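Local atomic coordinates of protein HTP-2 (Caenorhabditis elegans, PDB entry 4TZM), a protein that binds a closure motif of HTP-3 through its HORMA domain and is probably a component of the meiotic chromosome axis. Residues K22-S30 against F41-V49; A195-N203 against I211-Y221. All blocks are in the same frame, centred on the assembly; numbering follows the deposited sequence.

Contact 1 of 2, residues K22-S30 against F41-V49; sequences KTWSKLFPS and FMIRAIYVV
F41 meets three residues of the N-terminal loop at once, and with them begins a contact in which a HORMA domain helix, running from residue 35 to 56, is covered on one side by the chain that leads into it. The case illustrates how a segment leading into a helix can pack back on it through aromatic rings. CG of F41 lies anti to the backbone N (chi1 173°), which swings the ring over to the loop, where CE1 comes 3.7 Å from CZ2 of W24. The two side chains cross at about a right angle. The same CE1 lies 3.6 Å from CD1 of F28, the two rings being inclined at 37°, neither stacked nor perpendicular. At the base of F41, CG of P29 lies 3.9 Å from CB of F41, while helix 164-185 packs on F41 through V167 and M171. One turn on, R44 lays CB beside the F28 ring; its chain then bends at both chi2 and chi3, bringing NE within 3.0 Å of O of L27, to which it donates a weak hydrogen bond. L27 CD2 rests near NH2 of R44. The backbone N of A45, bonded to O of F41 within the helix, merely lies near the edge of the F28 ring. W24 lays CH2 over one face of that ring, offset toward its rim, and its own indole is held by a bond from NE1 to O of P29, 3.1 Å long. At V48 the contact closes, CG2 meeting CZ of F28 at 3.6 Å.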
loop_
_atom_site.group_PDB
_atom_site.type_symbol
_atom_site.label_atom_id
_atom_site.label_comp_id
_atom_site.label_asym_id
_atom_site.label_seq_id
_atom_site.Cartn_x
_atom_site.Cartn_y
_atom_site.Cartn_z
ATOM N N LYS A 22 12.840 -5.259 -17.892
ATOM C CA LYS A 22 13.840 -4.305 -17.421
ATOM C C LYS A 22 13.210 -3.186 -16.590
ATOM O O LYS A 22 13.761 -2.768 -15.568
ATOM C CB LYS A 22 14.604 -3.718 -18.611
ATOM C CG LYS A 22 15.920 -3.046 -18.246
ATOM C CD LYS A 22 16.807 -3.978 -17.433
ATOM C CE LYS A 22 18.241 -3.470 -17.379
ATOM N NZ LYS A 22 18.847 -3.400 -18.739
ATOM N N THR A 23 12.048 -2.716 -17.033
ATOM C CA THR A 23 11.340 -1.630 -16.364
ATOM C C THR A 23 10.814 -2.051 -14.995
ATOM O O THR A 23 10.944 -1.314 -14.016
ATOM C CB THR A 23 10.160 -1.126 -17.214
ATOM O OG1 THR A 23 10.615 -0.816 -18.539
ATOM C CG2 THR A 23 9.542 0.109 -16.584
ATOM N N TRP A 24 10.219 -3.239 -14.935
ATOM C CA TRP A 24 9.679 -3.773 -13.687
ATOM C C TRP A 24 10.758 -3.911 -12.616
ATOM O O TRP A 24 10.522 -3.616 -11.445
ATOM C CB TRP A 24 9.006 -5.129 -13.934
ATOM C CG TRP A 24 8.534 -5.807 -12.678
ATOM C CD1 TRP A 24 9.212 -6.735 -11.941
ATOM C CD2 TRP A 24 7.279 -5.606 -12.013
ATOM N NE1 TRP A 24 8.457 -7.124 -10.858
ATOM C CE2 TRP A 24 7.265 -6.446 -10.879
ATOM C CE3 TRP A 24 6.164 -4.798 -12.264
ATOM C CZ2 TRP A 24 6.182 -6.500 -9.999
ATOM C CZ3 TRP A 24 5.089 -4.853 -11.390
ATOM C CH2 TRP A 24 5.106 -5.698 -10.271
ATOM N N SER A 25 11.946 -4.346 -13.023
ATOM C CA SER A 25 13.027 -4.611 -12.078
ATOM C C SER A 25 13.578 -3.336 -11.442
ATOM O O SER A 25 14.308 -3.395 -10.456
ATOM C CB SER A 25 14.160 -5.375 -12.766
ATOM O OG SER A 25 13.721 -6.645 -13.211
ATOM N N LYS A 26 13.219 -2.189 -12.005
ATOM C CA LYS A 26 13.706 -0.909 -11.507
ATOM C C LYS A 26 13.040 -0.524 -10.186
ATOM O O LYS A 26 13.596 0.247 -9.403
ATOM C CB LYS A 26 13.472 0.187 -12.550
ATOM C CG LYS A 26 14.158 1.498 -12.225
ATOM C CD LYS A 26 13.626 2.640 -13.074
ATOM C CE LYS A 26 14.253 3.960 -12.648
ATOM N NZ LYS A 26 13.671 5.119 -13.379
ATOM N N LEU A 27 11.852 -1.068 -9.936
ATOM C CA LEU A 27 11.099 -0.738 -8.726
ATOM C C LEU A 27 10.749 -1.953 -7.868
ATOM O O LEU A 27 10.556 -1.826 -6.657
ATOM C CB LEU A 27 9.810 -0.002 -9.094
ATOM C CG LEU A 27 9.947 1.455 -9.523
ATOM C CD1 LEU A 27 8.626 1.968 -10.067
ATOM C CD2 LEU A 27 10.406 2.299 -8.350
ATOM N N PHE A 28 10.666 -3.123 -8.494
ATOM C CA PHE A 28 10.152 -4.315 -7.825
ATOM C C PHE A 28 11.066 -5.531 -7.971
ATOM O O PHE A 28 11.825 -5.622 -8.934
ATOM C CB PHE A 28 8.773 -4.664 -8.378
ATOM C CG PHE A 28 7.735 -3.606 -8.148
ATOM C CD1 PHE A 28 7.105 -3.479 -6.914
ATOM C CD2 PHE A 28 7.370 -2.749 -9.171
ATOM C CE1 PHE A 28 6.132 -2.502 -6.706
ATOM C CE2 PHE A 28 6.402 -1.774 -8.971
ATOM C CZ PHE A 28 5.782 -1.651 -7.737
ATOM N N PRO A 29 10.983 -6.481 -7.020
ATOM C CA PRO A 29 11.708 -7.748 -7.179
ATOM C C PRO A 29 11.122 -8.575 -8.323
ATOM O O PRO A 29 9.908 -8.546 -8.524
ATOM C CB PRO A 29 11.506 -8.447 -5.828
ATOM C CG PRO A 29 10.245 -7.851 -5.276
ATOM C CD PRO A 29 10.230 -6.425 -5.752
ATOM N N SER A 30 11.969 -9.287 -9.064
ATOM C CA SER A 30 11.509 -10.072 -10.209
ATOM C C SER A 30 10.927 -11.410 -9.770
ATOM O O SER A 30 10.144 -12.028 -10.494
ATOM C CB SER A 30 12.651 -10.302 -11.200
ATOM O OG SER A 30 13.069 -9.085 -11.790
ATOM N N PHE A 41 8.373 -7.397 -1.767
ATOM C CA PHE A 41 7.459 -6.846 -2.744
ATOM C C PHE A 41 6.415 -5.938 -2.085
ATOM O O PHE A 41 6.091 -4.884 -2.621
ATOM C CB PHE A 41 6.753 -7.944 -3.542
ATOM C CG PHE A 41 5.680 -7.406 -4.432
ATOM C CD1 PHE A 41 6.000 -6.864 -5.662
ATOM C CD2 PHE A 41 4.362 -7.378 -4.012
ATOM C CE1 PHE A 41 5.020 -6.332 -6.473
ATOM C CE2 PHE A 41 3.383 -6.848 -4.815
ATOM C CZ PHE A 41 3.711 -6.323 -6.049
ATOM N N MET A 42 5.881 -6.348 -0.937
ATOM C CA MET A 42 4.862 -5.547 -0.257
ATOM C C MET A 42 5.427 -4.192 0.173
ATOM O O MET A 42 4.735 -3.176 0.124
ATOM C CB MET A 42 4.304 -6.287 0.963
ATOM C CG MET A 42 3.472 -7.524 0.642
ATOM S SD MET A 42 2.152 -7.199 -0.545
ATOM C CE MET A 42 0.947 -8.418 -0.055
ATOM N N ILE A 43 6.685 -4.195 0.600
ATOM C CA ILE A 43 7.387 -2.969 0.968
ATOM C C ILE A 43 7.434 -1.994 -0.208
ATOM O O ILE A 43 7.134 -0.810 -0.050
ATOM C CB ILE A 43 8.821 -3.275 1.454
ATOM C CG1 ILE A 43 8.774 -4.226 2.654
ATOM C CG2 ILE A 43 9.559 -1.995 1.809
ATOM C CD1 ILE A 43 10.119 -4.512 3.277
ATOM N N ARG A 44 7.799 -2.497 -1.383
ATOM C CA ARG A 44 7.845 -1.676 -2.585
ATOM C C ARG A 44 6.438 -1.259 -3.006
ATOM O O ARG A 44 6.240 -0.153 -3.496
ATOM C CB ARG A 44 8.546 -2.420 -3.729
ATOM C CG ARG A 44 9.919 -2.988 -3.373
ATOM C CD ARG A 44 10.892 -1.927 -2.859
ATOM N NE ARG A 44 11.339 -1.009 -3.904
ATOM C CZ ARG A 44 11.204 0.313 -3.845
ATOM N NH1 ARG A 44 10.635 0.872 -2.787
ATOM N NH2 ARG A 44 11.638 1.078 -4.839
ATOM N N ALA A 45 5.464 -2.142 -2.798
ATOM C CA ALA A 45 4.072 -1.848 -3.137
ATOM C C ALA A 45 3.503 -0.708 -2.291
ATOM O O ALA A 45 2.812 0.170 -2.805
ATOM C CB ALA A 45 3.211 -3.097 -2.982
ATOM N N ILE A 46 3.790 -0.726 -0.993
ATOM C CA ILE A 46 3.362 0.346 -0.102
ATOM C C ILE A 46 3.943 1.675 -0.567
ATOM O O ILE A 46 3.241 2.683 -0.632
ATOM C CB ILE A 46 3.792 0.084 1.360
ATOM C CG1 ILE A 46 3.103 -1.169 1.910
ATOM C CG2 ILE A 46 3.466 1.280 2.236
ATOM C CD1 ILE A 46 3.600 -1.591 3.289
ATOM N N TYR A 47 5.229 1.663 -0.901
ATOM C CA TYR A 47 5.932 2.867 -1.338
ATOM C C TYR A 47 5.351 3.430 -2.633
ATOM O O TYR A 47 5.171 4.641 -2.770
ATOM C CB TYR A 47 7.427 2.564 -1.511
ATOM C CG TYR A 47 8.226 3.636 -2.232
ATOM C CD1 TYR A 47 8.682 4.771 -1.564
ATOM C CD2 TYR A 47 8.542 3.501 -3.578
ATOM C CE1 TYR A 47 9.420 5.748 -2.226
ATOM C CE2 TYR A 47 9.274 4.465 -4.245
ATOM C CZ TYR A 47 9.713 5.586 -3.567
ATOM O OH TYR A 47 10.442 6.545 -4.236
ATOM N N VAL A 48 5.049 2.546 -3.577
ATOM C CA VAL A 48 4.587 2.976 -4.889
ATOM C C VAL A 48 3.140 3.448 -4.853
ATOM O O VAL A 48 2.822 4.518 -5.365
ATOM C CB VAL A 48 4.735 1.855 -5.929
ATOM C CG1 VAL A 48 4.041 2.239 -7.232
ATOM C CG2 VAL A 48 6.206 1.560 -6.175
ATOM N N VAL A 49 2.265 2.663 -4.235
ATOM C CA VAL A 49 0.847 2.997 -4.229
ATOM C C VAL A 49 0.574 4.260 -3.417
ATOM O O VAL A 49 -0.130 5.151 -3.882
ATOM C CB VAL A 49 -0.006 1.823 -3.695
ATOM C CG1 VAL A 49 -1.474 2.208 -3.668
ATOM C CG2 VAL A 49 0.193 0.602 -4.571
#

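Contact 2 of 2, residues A195-N203 against I211-Y221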
loop_
_atom_site.group_PDB
_atom_site.type_symbol
_atom_site.label_atom_id
_atom_site.label_comp_id
_atom_site.label_asym_id
_atom_site.label_seq_id
_atom_site.Cartn_x
_atom_site.Cartn_y
_atom_site.Cartn_z
ATOM N N ALA A 195 -3.343 15.614 6.508
ATOM C CA ALA A 195 -3.090 14.259 6.030
ATOM C C ALA A 195 -2.213 13.500 7.020
ATOM O O ALA A 195 -1.227 14.036 7.523
ATOM C CB ALA A 195 -2.447 14.286 4.652
ATOM N N ASN A 196 -2.573 12.246 7.279
ATOM C CA ASN A 196 -1.940 11.447 8.322
ATOM C C ASN A 196 -1.722 9.995 7.892
ATOM O O ASN A 196 -2.498 9.450 7.105
ATOM C CB ASN A 196 -2.798 11.491 9.587
ATOM C CG ASN A 196 -1.978 11.458 10.853
ATOM O OD1 ASN A 196 -2.451 11.016 11.899
ATOM N ND2 ASN A 196 -0.741 11.928 10.769
ATOM N N PHE A 197 -0.657 9.382 8.397
ATOM C CA PHE A 197 -0.446 7.946 8.249
ATOM C C PHE A 197 -0.713 7.255 9.579
ATOM O O PHE A 197 -0.069 7.555 10.581
ATOM C CB PHE A 197 0.973 7.643 7.772
ATOM C CG PHE A 197 1.157 7.782 6.291
ATOM C CD1 PHE A 197 0.624 6.844 5.423
ATOM C CD2 PHE A 197 1.867 8.849 5.763
ATOM C CE1 PHE A 197 0.791 6.965 4.057
ATOM C CE2 PHE A 197 2.037 8.976 4.395
ATOM C CZ PHE A 197 1.499 8.033 3.543
ATOM N N ARG A 198 -1.674 6.338 9.585
ATOM C CA ARG A 198 -2.057 5.641 10.807
ATOM C C ARG A 198 -2.109 4.140 10.555
ATOM O O ARG A 198 -2.588 3.698 9.513
ATOM C CB ARG A 198 -3.411 6.146 11.313
ATOM C CG ARG A 198 -3.510 7.663 11.404
ATOM C CD ARG A 198 -4.882 8.118 11.873
ATOM N NE ARG A 198 -5.047 9.562 11.729
ATOM C CZ ARG A 198 -6.113 10.239 12.143
ATOM N NH1 ARG A 198 -7.116 9.606 12.736
ATOM N NH2 ARG A 198 -6.174 11.551 11.966
ATOM N N LEU A 199 -1.615 3.355 11.505
ATOM C CA LEU A 199 -1.537 1.918 11.294
ATOM C C LEU A 199 -2.084 1.110 12.466
ATOM O O LEU A 199 -2.293 1.631 13.561
ATOM C CB LEU A 199 -0.088 1.509 10.980
ATOM C CG LEU A 199 1.057 1.818 11.946
ATOM C CD1 LEU A 199 1.131 0.802 13.070
ATOM C CD2 LEU A 199 2.375 1.854 11.192
ATOM N N LYS A 200 -2.320 -0.171 12.211
ATOM C CA LYS A 200 -2.828 -1.075 13.224
ATOM C C LYS A 200 -1.927 -2.297 13.309
ATOM O O LYS A 200 -1.660 -2.951 12.303
ATOM C CB LYS A 200 -4.266 -1.487 12.905
ATOM C CG LYS A 200 -4.879 -2.479 13.875
ATOM C CD LYS A 200 -6.286 -2.860 13.437
ATOM C CE LYS A 200 -6.918 -3.869 14.382
ATOM N NZ LYS A 200 -8.253 -4.309 13.888
ATOM N N TYR A 201 -1.446 -2.589 14.511
ATOM C CA TYR A 201 -0.598 -3.751 14.730
ATOM C C TYR A 201 -1.452 -5.014 14.779
ATOM O O TYR A 201 -2.647 -4.954 15.070
ATOM C CB TYR A 201 0.201 -3.601 16.026
ATOM C CG TYR A 201 1.193 -2.454 16.043
ATOM C CD1 TYR A 201 0.808 -1.178 16.437
ATOM C CD2 TYR A 201 2.522 -2.653 15.688
ATOM C CE1 TYR A 201 1.714 -0.131 16.467
ATOM C CE2 TYR A 201 3.437 -1.611 15.714
ATOM C CZ TYR A 201 3.028 -0.353 16.103
ATOM O OH TYR A 201 3.938 0.683 16.129
ATOM N N THR A 202 -0.840 -6.154 14.482
ATOM C CA THR A 202 -1.517 -7.438 14.620
ATOM C C THR A 202 -1.508 -7.881 16.081
ATOM O O THR A 202 -0.820 -7.284 16.913
ATOM C CB THR A 202 -0.858 -8.525 13.752
ATOM O OG1 THR A 202 0.515 -8.677 14.130
ATOM C CG2 THR A 202 -0.935 -8.153 12.277
ATOM N N ASN A 203 -2.270 -8.925 16.393
ATOM C CA ASN A 203 -2.324 -9.459 17.752
ATOM C C ASN A 203 -1.008 -10.119 18.149
ATOM O O ASN A 203 -0.653 -10.162 19.329
ATOM C CB ASN A 203 -3.469 -10.467 17.893
ATOM C CG ASN A 203 -4.803 -9.910 17.433
ATOM O OD1 ASN A 203 -4.998 -8.696 17.373
ATOM N ND2 ASN A 203 -5.733 -10.801 17.106
ATOM N N ILE A 211 6.859 0.415 15.433
ATOM C CA ILE A 211 7.313 0.813 14.116
ATOM C C ILE A 211 7.885 2.229 14.181
ATOM O O ILE A 211 7.270 3.139 14.746
ATOM C CB ILE A 211 6.174 0.702 13.090
ATOM C CG1 ILE A 211 5.717 -0.761 13.011
ATOM C CG2 ILE A 211 6.626 1.197 11.725
ATOM C CD1 ILE A 211 4.459 -0.983 12.217
ATOM N N ASP A 212 9.087 2.393 13.633
ATOM C CA ASP A 212 9.791 3.666 13.699
ATOM C C ASP A 212 9.016 4.752 12.964
ATOM O O ASP A 212 8.669 4.599 11.792
ATOM C CB ASP A 212 11.201 3.535 13.116
ATOM C CG ASP A 212 12.132 4.653 13.575
ATOM O OD1 ASP A 212 11.924 5.187 14.687
ATOM O OD2 ASP A 212 13.078 4.994 12.833
ATOM N N GLY A 213 8.741 5.849 13.662
ATOM C CA GLY A 213 8.041 6.971 13.070
ATOM C C GLY A 213 6.593 7.036 13.505
ATOM O O GLY A 213 5.917 8.041 13.297
ATOM N N PHE A 214 6.118 5.958 14.117
ATOM C CA PHE A 214 4.727 5.868 14.544
ATOM C C PHE A 214 4.620 5.761 16.063
ATOM O O PHE A 214 4.936 4.723 16.648
ATOM C CB PHE A 214 4.038 4.665 13.890
ATOM C CG PHE A 214 3.921 4.761 12.390
ATOM C CD1 PHE A 214 4.971 4.379 11.567
ATOM C CD2 PHE A 214 2.747 5.212 11.802
ATOM C CE1 PHE A 214 4.856 4.458 10.187
ATOM C CE2 PHE A 214 2.625 5.292 10.424
ATOM C CZ PHE A 214 3.680 4.915 9.616
ATOM N N ASP A 215 4.178 6.843 16.696
ATOM C CA ASP A 215 3.916 6.842 18.130
ATOM C C ASP A 215 2.644 6.050 18.409
ATOM O O ASP A 215 1.691 6.111 17.634
ATOM C CB ASP A 215 3.774 8.272 18.659
ATOM C CG ASP A 215 4.857 9.195 18.137
ATOM O OD1 ASP A 215 6.007 8.728 17.992
ATOM O OD2 ASP A 215 4.560 10.380 17.869
ATOM N N ASP A 216 2.627 5.313 19.517
ATOM C CA ASP A 216 1.468 4.495 19.867
ATOM C C ASP A 216 0.232 5.347 20.126
ATOM O O ASP A 216 0.333 6.499 20.548
ATOM C CB ASP A 216 1.772 3.624 21.088
ATOM C CG ASP A 216 2.517 2.353 20.724
ATOM O OD1 ASP A 216 3.759 2.404 20.601
ATOM O OD2 ASP A 216 1.860 1.303 20.560
ATOM N N SER A 217 -0.935 4.769 19.866
ATOM C CA SER A 217 -2.195 5.493 19.985
ATOM C C SER A 217 -3.333 4.571 20.402
ATOM O O SER A 217 -3.360 3.393 20.043
ATOM C CB SER A 217 -2.540 6.176 18.660
ATOM O OG SER A 217 -3.817 6.788 18.706
ATOM N N SER A 218 -4.271 5.119 21.166
ATOM C CA SER A 218 -5.475 4.395 21.546
ATOM C C SER A 218 -6.615 4.744 20.596
ATOM O O SER A 218 -7.778 4.444 20.864
ATOM C CB SER A 218 -5.860 4.716 22.989
ATOM O OG SER A 218 -5.898 6.116 23.208
ATOM N N THR A 219 -6.266 5.384 19.483
ATOM C CA THR A 219 -7.247 5.786 18.482
ATOM C C THR A 219 -6.733 5.549 17.063
ATOM O O THR A 219 -5.599 5.901 16.732
ATOM C CB THR A 219 -7.637 7.273 18.638
ATOM O OG1 THR A 219 -6.471 8.045 18.953
ATOM C CG2 THR A 219 -8.658 7.446 19.751
ATOM N N PHE A 220 -7.581 4.946 16.234
ATOM C CA PHE A 220 -7.265 4.695 14.830
ATOM C C PHE A 220 -7.905 5.783 13.973
ATOM O O PHE A 220 -7.500 6.945 14.025
ATOM C CB PHE A 220 -7.766 3.310 14.409
ATOM C CG PHE A 220 -7.057 2.734 13.210
ATOM C CD1 PHE A 220 -5.845 3.250 12.782
ATOM C CD2 PHE A 220 -7.610 1.671 12.510
ATOM C CE1 PHE A 220 -5.198 2.714 11.682
ATOM C CE2 PHE A 220 -6.967 1.133 11.410
ATOM C CZ PHE A 220 -5.761 1.655 10.997
ATOM N N TYR A 221 -8.907 5.399 13.187
ATOM C CA TYR A 221 -9.754 6.366 12.493
ATOM C C TYR A 221 -11.194 5.865 12.447
ATOM O O TYR A 221 -11.445 4.662 12.500
ATOM C CB TYR A 221 -9.238 6.649 11.074
ATOM C CG TYR A 221 -9.265 5.460 10.132
ATOM C CD1 TYR A 221 -10.422 5.118 9.439
ATOM C CD2 TYR A 221 -8.127 4.694 9.923
ATOM C CE1 TYR A 221 -10.448 4.036 8.581
ATOM C CE2 TYR A 221 -8.143 3.613 9.064
ATOM C CZ TYR A 221 -9.305 3.289 8.396
ATOM O OH TYR A 221 -9.324 2.212 7.541
#
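R198 and F220 are joined by a hydrogen bond of 3.0 Å from NH1 to the F220 carbonyl O, which lies in the guanidinium plane and receives the donor in its own carbonyl plane. NE of R198 is engaged by OD1 of N196 in the same strand and NH2 by the carbonyl of D118, so the flat group is fixed in rotation. An alanine here would remove all three donors and would probably leave the F220 carbonyl without this partner and the loop around it freer to shift. The second polar link is straighter: I211 N points at OH of Y201, 3.0 Å away at 173°, approaching in the plane of the phenol ring. Y201 CE2 also lies 3.6 Å from I211 CG1. Farther in, L199 turns back with a chi1 of 57° to set CD2 over the centre of the F214 ring, 3.3 Å from its centroid, a close CH-pi contact. F220 turns one face to K200 CB, at 4.0 Å from CZ, and its edge to the R198 carbonyl. Strands 195-201 and 214-217 cross at 60° without pairing, and both form antiparallel ladders with the bound peptide, while D216 makes a salt bridge to it. Such embrace of a closure motif, added to the sheet and wrapped by the C-terminal chain, is consistent with the safety-belt architecture of closed Mad2-like HORMA domains.

Both contacts are largely buried, yet they serve different parts of one domain, with centres about 24 Å apart on opposite sides of the chain's centre and nearest atoms about 7 Å apart. Contact 1 fastens a loop to helix 35-56 by mainly apolar packing, with one weak hydrogen bond across it. Contact 2 lies farther from the centre and joins a sheet strand to the segment that crosses it, adding two hydrogen bonds to its packing and meeting the peptide directly. They share no helix or strand. In this domain, then, the loop-helix contact rests mainly on ring packing, while the peptide-facing one, also buried, adds directed polar bonds.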